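Side-chain contacts in pesticidial crystal protein CRY2AA (Bacillus thuringiensis serovar kurstaki, PDB 1I5P), which binds midgut epithelial cells of dipteran and lepidopteran larvae and promotes their colloid-osmotic lysis: residues Gln35-Glu40 / Ser415-Asp420; Leu48-Val53 / Phe249-Glu254; Ala532-Arg537 / Phe617-Ile622; Ser555-Thr560 / Ser588-Gly593. All coordinates share one frame; numbering follows the deposited sequence.

Contact 1: residues Gln35-Glu40 / Ser415-Asp420; sequences QKEWME and SNYFPD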
loop_
_atom_site.group_PDB
_atom_site.type_symbol
_atom_site.label_atom_id
_atom_site.label_comp_id
_atom_site.label_asym_id
_atom_site.label_seq_id
_atom_site.Cartn_x
_atom_site.Cartn_y
_atom_site.Cartn_z
ATOM N N GLN A 35 16.353 1.915 7.467
ATOM C CA GLN A 35 17.246 2.041 6.323
ATOM C C GLN A 35 18.077 0.757 6.172
ATOM O O GLN A 35 18.259 0.259 5.058
ATOM C CB GLN A 35 18.141 3.274 6.504
ATOM C CG GLN A 35 19.080 3.585 5.350
ATOM C CD GLN A 35 19.438 5.059 5.293
ATOM O OE1 GLN A 35 19.613 5.702 6.328
ATOM N NE2 GLN A 35 19.549 5.603 4.084
ATOM N N LYS A 36 18.565 0.214 7.287
ATOM C CA LYS A 36 19.346 -1.027 7.250
ATOM C C LYS A 36 18.508 -2.203 6.769
ATOM O O LYS A 36 18.994 -3.053 6.029
ATOM C CB LYS A 36 19.900 -1.382 8.634
ATOM C CG LYS A 36 20.997 -0.471 9.142
ATOM C CD LYS A 36 21.630 -1.049 10.404
ATOM C CE LYS A 36 22.516 -0.020 11.096
ATOM N NZ LYS A 36 23.514 0.589 10.175
ATOM N N GLU A 37 17.255 -2.269 7.206
ATOM C CA GLU A 37 16.394 -3.365 6.789
ATOM C C GLU A 37 16.137 -3.336 5.290
ATOM O O GLU A 37 16.142 -4.380 4.629
ATOM C CB GLU A 37 15.070 -3.335 7.553
ATOM C CG GLU A 37 15.137 -3.956 8.931
ATOM C CD GLU A 37 13.784 -4.021 9.613
ATOM O OE1 GLU A 37 12.768 -4.259 8.923
ATOM O OE2 GLU A 37 13.737 -3.845 10.847
ATOM N N TRP A 38 15.915 -2.146 4.746
ATOM C CA TRP A 38 15.676 -2.028 3.314
ATOM C C TRP A 38 16.950 -2.359 2.541
ATOM O O TRP A 38 16.891 -2.986 1.482
ATOM C CB TRP A 38 15.173 -0.627 2.967
ATOM C CG TRP A 38 13.694 -0.505 3.129
ATOM C CD1 TRP A 38 13.018 -0.076 4.236
ATOM C CD2 TRP A 38 12.696 -0.899 2.179
ATOM N NE1 TRP A 38 11.667 -0.182 4.038
ATOM C CE2 TRP A 38 11.438 -0.686 2.783
ATOM C CE3 TRP A 38 12.742 -1.417 0.875
ATOM C CZ2 TRP A 38 10.232 -0.969 2.133
ATOM C CZ3 TRP A 38 11.540 -1.699 0.224
ATOM C CH2 TRP A 38 10.301 -1.473 0.857
ATOM N N MET A 39 18.098 -1.942 3.077
ATOM C CA MET A 39 19.378 -2.238 2.440
ATOM C C MET A 39 19.603 -3.745 2.439
ATOM O O MET A 39 20.050 -4.304 1.443
ATOM C CB MET A 39 20.544 -1.556 3.169
ATOM C CG MET A 39 20.832 -0.131 2.713
ATOM S SD MET A 39 22.245 0.603 3.571
ATOM C CE MET A 39 23.590 0.236 2.414
ATOM N N GLU A 40 19.301 -4.402 3.554
ATOM C CA GLU A 40 19.480 -5.845 3.626
ATOM C C GLU A 40 18.496 -6.539 2.701
ATOM O O GLU A 40 18.824 -7.530 2.058
ATOM C CB GLU A 40 19.285 -6.339 5.057
ATOM C CG GLU A 40 20.557 -6.279 5.863
ATOM C CD GLU A 40 21.664 -7.095 5.222
ATOM O OE1 GLU A 40 21.621 -8.339 5.353
ATOM O OE2 GLU A 40 22.567 -6.500 4.587
ATOM N N SER A 415 11.319 -15.427 -3.076
ATOM C CA SER A 415 10.415 -15.339 -1.940
ATOM C C SER A 415 9.898 -13.907 -1.990
ATOM O O SER A 415 10.606 -12.996 -2.426
ATOM C CB SER A 415 11.140 -15.591 -0.612
ATOM O OG SER A 415 11.811 -14.431 -0.161
ATOM N N ASN A 416 8.657 -13.714 -1.560
ATOM C CA ASN A 416 8.046 -12.396 -1.575
ATOM C C ASN A 416 7.983 -11.840 -0.166
ATOM O O ASN A 416 7.421 -12.453 0.736
ATOM C CB ASN A 416 6.657 -12.497 -2.198
ATOM C CG ASN A 416 6.683 -13.257 -3.509
ATOM O OD1 ASN A 416 7.216 -12.765 -4.509
ATOM N ND2 ASN A 416 6.126 -14.469 -3.512
ATOM N N TYR A 417 8.567 -10.662 0.009
ATOM C CA TYR A 417 8.618 -10.024 1.315
ATOM C C TYR A 417 9.077 -8.579 1.160
ATOM O O TYR A 417 9.874 -8.272 0.275
ATOM C CB TYR A 417 9.616 -10.781 2.200
ATOM C CG TYR A 417 10.026 -10.043 3.450
ATOM C CD1 TYR A 417 9.208 -10.042 4.576
ATOM C CD2 TYR A 417 11.219 -9.308 3.497
ATOM C CE1 TYR A 417 9.554 -9.330 5.717
ATOM C CE2 TYR A 417 11.574 -8.589 4.636
ATOM C CZ TYR A 417 10.734 -8.603 5.740
ATOM O OH TYR A 417 11.054 -7.862 6.854
ATOM N N PHE A 418 8.564 -7.697 2.010
ATOM C CA PHE A 418 8.954 -6.289 1.994
ATOM C C PHE A 418 9.052 -5.821 3.444
ATOM O O PHE A 418 8.170 -6.119 4.247
ATOM C CB PHE A 418 7.922 -5.438 1.240
ATOM C CG PHE A 418 7.617 -5.936 -0.147
ATOM C CD1 PHE A 418 6.601 -6.865 -0.360
ATOM C CD2 PHE A 418 8.355 -5.486 -1.240
ATOM C CE1 PHE A 418 6.317 -7.341 -1.646
ATOM C CE2 PHE A 418 8.086 -5.952 -2.528
ATOM C CZ PHE A 418 7.063 -6.884 -2.732
ATOM N N PRO A 419 10.120 -5.079 3.793
ATOM C CA PRO A 419 10.318 -4.578 5.160
ATOM C C PRO A 419 9.082 -3.874 5.688
ATOM O O PRO A 419 8.475 -3.076 4.975
ATOM C CB PRO A 419 11.509 -3.627 5.007
ATOM C CG PRO A 419 12.304 -4.294 3.931
ATOM C CD PRO A 419 11.216 -4.623 2.920
ATOM N N ASP A 420 8.713 -4.187 6.929
ATOM C CA ASP A 420 7.537 -3.599 7.585
ATOM C C ASP A 420 6.201 -3.950 6.933
ATOM O O ASP A 420 5.156 -3.395 7.288
ATOM C CB ASP A 420 7.690 -2.080 7.683
ATOM C CG ASP A 420 8.859 -1.670 8.572
ATOM O OD1 ASP A 420 8.885 -2.075 9.756
ATOM O OD2 ASP A 420 9.751 -0.945 8.083
HETATM O O HOH W 1 13.225 -6.605 6.996
HETATM O O HOH W 2 10.317 -5.702 8.950
HETATM O O HOH W 3 9.620 0.381 6.036
#
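Pro419 lies flat against one face of the Trp38 indole, and this CH-pi contact makes up most of the apolar meeting. Pro419 CD sits over the six-membered ring, 3.7 Å from its centroid and only 5° off the normal. Pro419 CB covers the five-membered side, 3.6 Å from Trp38 NE1. Trp38 CG is anti to its carbonyl carbon (chi1 -85°), which swings the indole off helix 31-44 to meet the proline. Trp41, one turn on, also touches Pro419 and meets Trp38 edge-to-face.

The polar contacts run through water. One water accepts from Trp38 NE1 at 2.9 Å, lying in the plane at the indole edge; its approach to Asp420 OD2 is doubtfully short. Another joins Glu37 OE1 to Tyr417 OH. It lies 2.8 Å from Glu37 OE1 and also accepts from Asp420 N at 3.0 Å. No direct hydrogen bond links the two segments.

Two like charges also come close: Glu37 OE1 and Asp420 OD1 are 4.5 Å apart. Lys29 forms salt bridges to both Glu37 OE2 and Asp420 OD1, which would offset their repulsion.

The contact joins the helical N-terminal part of the toxin to its middle, beta-prism domain. Its chemistry implies a proline packed on an indole face beside a hydrated acidic edge, where water and one lysine reconcile the polar groups.

Contact 2: residues Leu48-Val53 / Phe249-Glu254; sequences LYVAPV and FLNVFE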
loop_
_atom_site.group_PDB
_atom_site.type_symbol
_atom_site.label_atom_id
_atom_site.label_comp_id
_atom_site.label_asym_id
_atom_site.label_seq_id
_atom_site.Cartn_x
_atom_site.Cartn_y
_atom_site.Cartn_z
ATOM N N LEU A 48 12.381 -5.710 -6.796
ATOM C CA LEU A 48 11.931 -5.764 -8.186
ATOM C C LEU A 48 12.801 -4.788 -8.946
ATOM O O LEU A 48 12.319 -4.092 -9.825
ATOM C CB LEU A 48 10.469 -5.336 -8.286
ATOM C CG LEU A 48 9.406 -6.350 -7.886
ATOM C CD1 LEU A 48 9.571 -6.768 -6.423
ATOM C CD2 LEU A 48 8.047 -5.721 -8.137
ATOM N N TYR A 49 14.083 -4.758 -8.590
ATOM C CA TYR A 49 15.043 -3.819 -9.161
ATOM C C TYR A 49 14.682 -2.483 -8.526
ATOM O O TYR A 49 15.080 -1.415 -8.984
ATOM C CB TYR A 49 14.939 -3.753 -10.692
ATOM C CG TYR A 49 15.789 -4.799 -11.378
ATOM C CD1 TYR A 49 15.262 -6.043 -11.718
ATOM C CD2 TYR A 49 17.145 -4.575 -11.606
ATOM C CE1 TYR A 49 16.067 -7.042 -12.265
ATOM C CE2 TYR A 49 17.959 -5.567 -12.147
ATOM C CZ TYR A 49 17.420 -6.795 -12.471
ATOM O OH TYR A 49 18.240 -7.780 -12.977
ATOM N N VAL A 50 13.906 -2.572 -7.451
ATOM C CA VAL A 50 13.486 -1.393 -6.707
ATOM C C VAL A 50 14.666 -0.928 -5.863
ATOM O O VAL A 50 15.304 -1.726 -5.181
ATOM C CB VAL A 50 12.295 -1.704 -5.756
ATOM C CG1 VAL A 50 12.010 -0.495 -4.858
ATOM C CG2 VAL A 50 11.060 -2.057 -6.561
ATOM N N ALA A 51 14.960 0.364 -5.931
ATOM C CA ALA A 51 16.050 0.944 -5.157
ATOM C C ALA A 51 15.564 1.053 -3.717
ATOM O O ALA A 51 14.551 1.698 -3.449
ATOM C CB ALA A 51 16.398 2.321 -5.702
ATOM N N PRO A 52 16.270 0.412 -2.774
ATOM C CA PRO A 52 15.902 0.440 -1.356
ATOM C C PRO A 52 15.652 1.826 -0.762
ATOM O O PRO A 52 14.856 1.963 0.167
ATOM C CB PRO A 52 17.075 -0.267 -0.681
ATOM C CG PRO A 52 18.223 -0.014 -1.635
ATOM C CD PRO A 52 17.550 -0.292 -2.949
ATOM N N VAL A 53 16.328 2.850 -1.278
ATOM C CA VAL A 53 16.131 4.197 -0.759
ATOM C C VAL A 53 14.661 4.636 -0.826
ATOM O O VAL A 53 14.205 5.426 0.006
ATOM C CB VAL A 53 16.993 5.228 -1.528
ATOM C CG1 VAL A 53 16.492 5.374 -2.958
ATOM C CG2 VAL A 53 16.965 6.564 -0.809
ATOM N N PHE A 249 4.205 1.462 -7.308
ATOM C CA PHE A 249 3.617 1.853 -6.034
ATOM C C PHE A 249 4.708 2.178 -5.010
ATOM O O PHE A 249 4.558 3.092 -4.204
ATOM C CB PHE A 249 2.684 0.759 -5.518
ATOM C CG PHE A 249 1.237 1.011 -5.847
ATOM C CD1 PHE A 249 0.786 0.944 -7.163
ATOM C CD2 PHE A 249 0.337 1.377 -4.849
ATOM C CE1 PHE A 249 -0.535 1.235 -7.483
ATOM C CE2 PHE A 249 -0.993 1.673 -5.155
ATOM C CZ PHE A 249 -1.431 1.604 -6.478
ATOM N N LEU A 250 5.817 1.448 -5.057
ATOM C CA LEU A 250 6.915 1.695 -4.127
ATOM C C LEU A 250 7.748 2.911 -4.525
ATOM O O LEU A 250 8.225 3.653 -3.666
ATOM C CB LEU A 250 7.823 0.468 -4.044
ATOM C CG LEU A 250 7.293 -0.713 -3.223
ATOM C CD1 LEU A 250 8.237 -1.896 -3.359
ATOM C CD2 LEU A 250 7.158 -0.297 -1.766
ATOM N N ASN A 251 7.904 3.107 -5.833
ATOM C CA ASN A 251 8.688 4.208 -6.383
ATOM C C ASN A 251 7.911 5.495 -6.582
ATOM O O ASN A 251 8.499 6.577 -6.637
ATOM C CB ASN A 251 9.270 3.812 -7.744
ATOM C CG ASN A 251 10.599 3.122 -7.631
ATOM O OD1 ASN A 251 11.633 3.771 -7.472
ATOM N ND2 ASN A 251 10.586 1.795 -7.705
ATOM N N VAL A 252 6.594 5.381 -6.702
ATOM C CA VAL A 252 5.779 6.552 -6.968
ATOM C C VAL A 252 4.533 6.798 -6.123
ATOM O O VAL A 252 4.386 7.863 -5.532
ATOM C CB VAL A 252 5.339 6.558 -8.459
ATOM C CG1 VAL A 252 4.469 7.780 -8.750
ATOM C CG2 VAL A 252 6.570 6.538 -9.366
ATOM N N PHE A 253 3.634 5.828 -6.053
ATOM C CA PHE A 253 2.392 6.067 -5.335
ATOM C C PHE A 253 2.377 6.095 -3.822
ATOM O O PHE A 253 1.419 6.600 -3.226
ATOM C CB PHE A 253 1.311 5.156 -5.911
ATOM C CG PHE A 253 1.076 5.410 -7.366
ATOM C CD1 PHE A 253 1.616 4.567 -8.330
ATOM C CD2 PHE A 253 0.446 6.584 -7.778
ATOM C CE1 PHE A 253 1.541 4.894 -9.684
ATOM C CE2 PHE A 253 0.367 6.919 -9.120
ATOM C CZ PHE A 253 0.916 6.075 -10.076
ATOM N N GLU A 254 3.424 5.576 -3.191
ATOM C CA GLU A 254 3.501 5.650 -1.739
ATOM C C GLU A 254 3.625 7.140 -1.455
ATOM O O GLU A 254 3.090 7.654 -0.476
ATOM C CB GLU A 254 4.743 4.924 -1.229
ATOM C CG GLU A 254 4.463 3.515 -0.770
ATOM C CD GLU A 254 3.521 3.475 0.421
ATOM O OE1 GLU A 254 2.556 2.683 0.383
ATOM O OE2 GLU A 254 3.747 4.233 1.395
HETATM O O HOH W 4 13.613 1.903 -8.032
#
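Val50 has CG1 anti to its backbone N (chi1 172°) and CG2 anti to its carbonyl carbon, and both methyls reach the amide of Asn251. The Asn251 chi1 of -88° carries its amide from the helix toward the loop. Asn251 ND2 then lies 3.9 Å from Val50 CG1 and 4.0 Å from Val50 CG2, and the valine and asparagine lie alongside each other, pointing opposite ways. On the neighbouring position of the helix, Leu250 CD1 approaches Val50 CG2 at 4.3 Å, a loose apolar contact.

One water joins the backbone N-H of Ala51 to the side-chain amide of Asn251. It accepts from Ala51 N at 2.9 Å and donates to Asn251 OD1 at 2.8 Å.

The contact ties the loop between helices 31-44 and 53-65 to helix 238-259 of the N-terminal helical bundle. That helix has a pi-type turn here, with Glu254 N bonded to Phe249 O. The contact is buried, yet both polar atoms of the amide have partners: OD1 a water, ND2 Tyr247 O.

Contact 3: residues Ala532-Arg537 / Phe617-Ile622; sequences ARYTLR and FDLMNI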
loop_
_atom_site.group_PDB
_atom_site.type_symbol
_atom_site.label_atom_id
_atom_site.label_comp_id
_atom_site.label_asym_id
_atom_site.label_seq_id
_atom_site.Cartn_x
_atom_site.Cartn_y
_atom_site.Cartn_z
ATOM N N ALA A 532 -21.479 1.190 7.140
ATOM C CA ALA A 532 -20.215 0.500 7.332
ATOM C C ALA A 532 -19.780 0.751 8.772
ATOM O O ALA A 532 -19.595 1.899 9.185
ATOM C CB ALA A 532 -19.160 1.038 6.356
ATOM N N ARG A 533 -19.637 -0.319 9.545
ATOM C CA ARG A 533 -19.218 -0.182 10.929
ATOM C C ARG A 533 -17.746 -0.501 11.117
ATOM O O ARG A 533 -17.234 -1.468 10.559
ATOM C CB ARG A 533 -20.036 -1.094 11.846
ATOM C CG ARG A 533 -19.370 -1.300 13.212
ATOM C CD ARG A 533 -20.300 -1.918 14.230
ATOM N NE ARG A 533 -21.387 -1.008 14.576
ATOM C CZ ARG A 533 -22.319 -1.272 15.484
ATOM N NH1 ARG A 533 -22.301 -2.425 16.141
ATOM N NH2 ARG A 533 -23.261 -0.377 15.745
ATOM N N TYR A 534 -17.082 0.316 11.926
ATOM C CA TYR A 534 -15.674 0.135 12.243
ATOM C C TYR A 534 -15.524 0.124 13.756
ATOM O O TYR A 534 -16.271 0.796 14.469
ATOM C CB TYR A 534 -14.839 1.266 11.643
ATOM C CG TYR A 534 -14.984 1.366 10.146
ATOM C CD1 TYR A 534 -16.067 2.025 9.577
ATOM C CD2 TYR A 534 -14.077 0.737 9.299
ATOM C CE1 TYR A 534 -16.253 2.053 8.198
ATOM C CE2 TYR A 534 -14.251 0.758 7.917
ATOM C CZ TYR A 534 -15.343 1.414 7.378
ATOM O OH TYR A 534 -15.541 1.397 6.019
ATOM N N THR A 535 -14.562 -0.651 14.244
ATOM C CA THR A 535 -14.324 -0.745 15.677
ATOM C C THR A 535 -12.866 -0.456 15.998
ATOM O O THR A 535 -11.953 -0.995 15.363
ATOM C CB THR A 535 -14.695 -2.139 16.210
ATOM O OG1 THR A 535 -16.032 -2.452 15.813
ATOM C CG2 THR A 535 -14.609 -2.167 17.739
ATOM N N LEU A 536 -12.655 0.388 16.999
ATOM C CA LEU A 536 -11.308 0.761 17.389
ATOM C C LEU A 536 -11.126 0.730 18.905
ATOM O O LEU A 536 -12.087 0.891 19.666
ATOM C CB LEU A 536 -10.999 2.161 16.852
ATOM C CG LEU A 536 -11.787 3.315 17.472
ATOM C CD1 LEU A 536 -10.955 3.926 18.585
ATOM C CD2 LEU A 536 -12.109 4.374 16.429
ATOM N N ARG A 537 -9.881 0.527 19.329
ATOM C CA ARG A 537 -9.532 0.484 20.742
ATOM C C ARG A 537 -9.064 1.891 21.112
ATOM O O ARG A 537 -7.973 2.309 20.716
ATOM C CB ARG A 537 -8.401 -0.525 20.965
ATOM C CG ARG A 537 -8.061 -0.782 22.423
ATOM C CD ARG A 537 -9.192 -1.512 23.113
ATOM N NE ARG A 537 -8.884 -1.821 24.504
ATOM C CZ ARG A 537 -9.673 -2.540 25.296
ATOM N NH1 ARG A 537 -10.816 -3.026 24.830
ATOM N NH2 ARG A 537 -9.321 -2.765 26.552
ATOM N N PHE A 617 -20.931 6.370 -4.029
ATOM C CA PHE A 617 -20.214 7.138 -3.018
ATOM C C PHE A 617 -18.927 6.392 -2.690
ATOM O O PHE A 617 -18.937 5.177 -2.492
ATOM C CB PHE A 617 -21.071 7.279 -1.757
ATOM C CG PHE A 617 -20.398 8.020 -0.627
ATOM C CD1 PHE A 617 -20.693 9.358 -0.384
ATOM C CD2 PHE A 617 -19.498 7.368 0.220
ATOM C CE1 PHE A 617 -20.114 10.037 0.682
ATOM C CE2 PHE A 617 -18.912 8.039 1.293
ATOM C CZ PHE A 617 -19.222 9.376 1.524
ATOM N N ASP A 618 -17.817 7.117 -2.643
ATOM C CA ASP A 618 -16.529 6.511 -2.319
ATOM C C ASP A 618 -16.068 6.909 -0.924
ATOM O O ASP A 618 -15.793 8.079 -0.668
ATOM C CB ASP A 618 -15.454 6.941 -3.321
ATOM C CG ASP A 618 -15.432 6.077 -4.575
ATOM O OD1 ASP A 618 -14.855 4.971 -4.535
ATOM O OD2 ASP A 618 -15.993 6.510 -5.601
ATOM N N LEU A 619 -15.992 5.934 -0.022
ATOM C CA LEU A 619 -15.503 6.185 1.331
ATOM C C LEU A 619 -14.017 5.873 1.147
ATOM O O LEU A 619 -13.638 4.706 1.022
ATOM C CB LEU A 619 -16.119 5.197 2.324
ATOM C CG LEU A 619 -16.454 5.685 3.739
ATOM C CD1 LEU A 619 -16.272 4.518 4.694
ATOM C CD2 LEU A 619 -15.578 6.857 4.158
ATOM N N MET A 620 -13.187 6.913 1.125
ATOM C CA MET A 620 -11.756 6.743 0.885
ATOM C C MET A 620 -10.819 6.608 2.081
ATOM O O MET A 620 -9.887 5.799 2.045
ATOM C CB MET A 620 -11.287 7.864 -0.037
ATOM C CG MET A 620 -12.048 7.862 -1.359
ATOM S SD MET A 620 -11.755 9.318 -2.346
ATOM C CE MET A 620 -10.107 8.932 -2.960
ATOM N N ASN A 621 -11.035 7.404 3.126
ATOM C CA ASN A 621 -10.198 7.304 4.315
ATOM C C ASN A 621 -10.926 7.812 5.547
ATOM O O ASN A 621 -11.814 8.662 5.466
ATOM C CB ASN A 621 -8.887 8.085 4.155
ATOM C CG ASN A 621 -7.727 7.451 4.937
ATOM O OD1 ASN A 621 -7.936 6.658 5.861
ATOM N ND2 ASN A 621 -6.497 7.805 4.563
ATOM N N ILE A 622 -10.529 7.272 6.690
ATOM C CA ILE A 622 -11.102 7.645 7.970
ATOM C C ILE A 622 -9.918 8.141 8.779
ATOM O O ILE A 622 -8.994 7.378 9.069
ATOM C CB ILE A 622 -11.740 6.416 8.669
ATOM C CG1 ILE A 622 -12.849 5.838 7.785
ATOM C CG2 ILE A 622 -12.300 6.811 10.033
ATOM C CD1 ILE A 622 -13.299 4.434 8.198
#
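Ile622 CD1 stands almost on the axis of the Tyr534 ring, the unusual feature of this contact. It is 3.6 Å from the centroid of the Tyr534 ring and 6° off its normal. All six ring carbons lie at nearly equal distances from it, so this CH-pi contact is centred over the face. Ile622 CG1 is anti to its carbonyl carbon (chi1 -60°), and the chain runs on to put CD1 above the ring.

Leu619 meets the far end of the same side chain. Its CD1 is 3.5 Å from Tyr534 OH and 4.2 Å from Tyr534 CZ. Leucine and tyrosine reach toward each other from their facing strands. The buried hydroxyl is hydrogen-bonded to Pro498 O, so its polar end is satisfied although methyls of Leu619 and Ile622 pack close by.

Leu619 and Ile622 both point toward segment 532-537 although three positions apart. Between them, Met620 and Asn621 form a classic beta bulge opposite Arg548, which shifts the alternation of the strand.

The strands belong to different sheets, and no hydrogen bond joins them. Side chains packed between two facing sheets in this way are characteristic of a beta sandwich, here the lectin-like jelly roll of the C-terminal domain.

Contact 4: residues Ser555-Thr560 / Ser588-Gly593; sequences STIRVT and SDINIG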
loop_
_atom_site.group_PDB
_atom_site.type_symbol
_atom_site.label_atom_id
_atom_site.label_comp_id
_atom_site.label_asym_id
_atom_site.label_seq_id
_atom_site.Cartn_x
_atom_site.Cartn_y
_atom_site.Cartn_z
ATOM N N SER A 555 -24.904 13.430 -1.701
ATOM C CA SER A 555 -24.997 12.323 -0.773
ATOM C C SER A 555 -25.101 12.877 0.642
ATOM O O SER A 555 -24.786 14.044 0.886
ATOM C CB SER A 555 -23.767 11.419 -0.906
ATOM O OG SER A 555 -22.567 12.164 -0.785
ATOM N N THR A 556 -25.559 12.045 1.569
ATOM C CA THR A 556 -25.697 12.463 2.954
ATOM C C THR A 556 -24.966 11.477 3.853
ATOM O O THR A 556 -25.159 10.264 3.750
ATOM C CB THR A 556 -27.176 12.522 3.377
ATOM O OG1 THR A 556 -27.876 13.436 2.525
ATOM C CG2 THR A 556 -27.301 12.990 4.827
ATOM N N ILE A 557 -24.125 12.005 4.734
ATOM C CA ILE A 557 -23.365 11.167 5.644
ATOM C C ILE A 557 -23.891 11.265 7.071
ATOM O O ILE A 557 -24.071 12.359 7.604
ATOM C CB ILE A 557 -21.871 11.560 5.652
ATOM C CG1 ILE A 557 -21.307 11.537 4.231
ATOM C CG2 ILE A 557 -21.084 10.587 6.517
ATOM C CD1 ILE A 557 -19.878 12.026 4.137
ATOM N N ARG A 558 -24.145 10.111 7.677
ATOM C CA ARG A 558 -24.622 10.050 9.053
ATOM C C ARG A 558 -23.648 9.201 9.859
ATOM O O ARG A 558 -23.549 7.987 9.667
ATOM C CB ARG A 558 -26.028 9.447 9.118
ATOM C CG ARG A 558 -27.129 10.391 8.632
ATOM C CD ARG A 558 -28.500 9.732 8.704
ATOM N NE ARG A 558 -29.584 10.681 8.447
ATOM C CZ ARG A 558 -29.863 11.211 7.261
ATOM N NH1 ARG A 558 -29.141 10.888 6.195
ATOM N NH2 ARG A 558 -30.870 12.067 7.142
ATOM N N VAL A 559 -22.920 9.857 10.752
ATOM C CA VAL A 559 -21.940 9.176 11.581
ATOM C C VAL A 559 -22.451 9.035 13.006
ATOM O O VAL A 559 -22.879 10.007 13.624
ATOM C CB VAL A 559 -20.602 9.948 11.600
ATOM C CG1 VAL A 559 -19.591 9.218 12.466
ATOM C CG2 VAL A 559 -20.078 10.106 10.182
ATOM N N THR A 560 -22.405 7.814 13.518
ATOM C CA THR A 560 -22.851 7.551 14.871
ATOM C C THR A 560 -21.692 6.985 15.672
ATOM O O THR A 560 -21.126 5.941 15.330
ATOM C CB THR A 560 -24.027 6.558 14.890
ATOM O OG1 THR A 560 -25.077 7.057 14.053
ATOM C CG2 THR A 560 -24.565 6.393 16.305
ATOM N N SER A 588 -12.389 14.837 -0.961
ATOM C CA SER A 588 -12.543 16.039 -0.173
ATOM C C SER A 588 -12.585 15.523 1.254
ATOM O O SER A 588 -13.154 14.461 1.510
ATOM C CB SER A 588 -13.847 16.758 -0.500
ATOM O OG SER A 588 -13.931 17.960 0.244
ATOM N N ASP A 589 -11.972 16.252 2.178
ATOM C CA ASP A 589 -11.974 15.837 3.573
ATOM C C ASP A 589 -13.126 16.515 4.294
ATOM O O ASP A 589 -13.157 17.734 4.420
ATOM C CB ASP A 589 -10.640 16.190 4.236
ATOM C CG ASP A 589 -9.482 15.410 3.650
ATOM O OD1 ASP A 589 -9.735 14.336 3.067
ATOM O OD2 ASP A 589 -8.325 15.861 3.779
ATOM N N ILE A 590 -14.078 15.710 4.751
ATOM C CA ILE A 590 -15.241 16.229 5.451
ATOM C C ILE A 590 -15.028 16.208 6.956
ATOM O O ILE A 590 -14.781 15.151 7.545
ATOM C CB ILE A 590 -16.501 15.398 5.159
ATOM C CG1 ILE A 590 -16.591 15.055 3.669
ATOM C CG2 ILE A 590 -17.727 16.167 5.628
ATOM C CD1 ILE A 590 -16.698 16.262 2.745
ATOM N N ASN A 591 -15.123 17.379 7.576
ATOM C CA ASN A 591 -14.965 17.487 9.022
ATOM C C ASN A 591 -16.297 17.071 9.643
ATOM O O ASN A 591 -17.286 17.802 9.577
ATOM C CB ASN A 591 -14.605 18.929 9.401
ATOM C CG ASN A 591 -14.241 19.085 10.877
ATOM O OD1 ASN A 591 -13.666 20.098 11.284
ATOM N ND2 ASN A 591 -14.580 18.088 11.683
ATOM N N ILE A 592 -16.322 15.877 10.225
ATOM C CA ILE A 592 -17.533 15.354 10.845
ATOM C C ILE A 592 -17.768 15.964 12.220
ATOM O O ILE A 592 -18.891 16.310 12.573
ATOM C CB ILE A 592 -17.465 13.823 10.995
ATOM C CG1 ILE A 592 -17.199 13.176 9.632
ATOM C CG2 ILE A 592 -18.763 13.306 11.583
ATOM C CD1 ILE A 592 -18.215 13.543 8.562
ATOM N N GLY A 593 -16.704 16.090 12.998
ATOM C CA GLY A 593 -16.842 16.659 14.323
ATOM C C GLY A 593 -15.912 16.026 15.337
ATOM O O GLY A 593 -15.138 15.117 15.020
#
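Ile590 and Ile592 of segment 588-593 reach across to Ile557 and Val559 of segment 555-560. The walk along the second segment begins at Asp589, whose carboxylate has other partners, with salt bridges to Lys263 and Arg548. Ile590 comes next. Its CG1 lies 4.5 Å from Ile557 CD1, a loose meeting of methylene and methyl, and the side chain also touches Val568.

The two strands belong to facing sheets of the jelly-roll sandwich of the C-terminal domain. Their apolar residues fill the layer between the sheets, without hydrogen bonds from one segment to the other.

Ile592 makes the tighter contact. Its CG2, anti to the backbone N, lies 3.7 Å from Val559 CG2 and 3.8 Å from Val559 CB, while CG1 is turned beside the backbone N (chi1 -56°). The two side chains meet at a slant. Ile592 also packs on Leu547 and on Tyr566. Ile592 and Gly593 together face Leu545 in a classic beta bulge. At the backbone angles of Gly593 a CB would press against the carbonyl O of Ile592.

In the fold
Contacts 2, 3 and 4 are buried, whereas contact 1 is only partly so. Contacts 1 and 2 touch, with centres 12 Å apart: Pro52 packs on Trp38, and Phe418 packs on Leu250 and Leu48. Both use water bridges, and contact 2 is nested within the chain loop closed by contact 1. Contacts 3 and 4 are 11 Å apart between centres and hold the same pair of facing sheets in the C-terminal domain. Phe617 joins them by packing on Ser555 and Ile557. Their cross-segment contacts are chiefly apolar: an aromatic face in one, aliphatic branches in the other. Contact 1 lies across the chain's centre from both, and joins different domains.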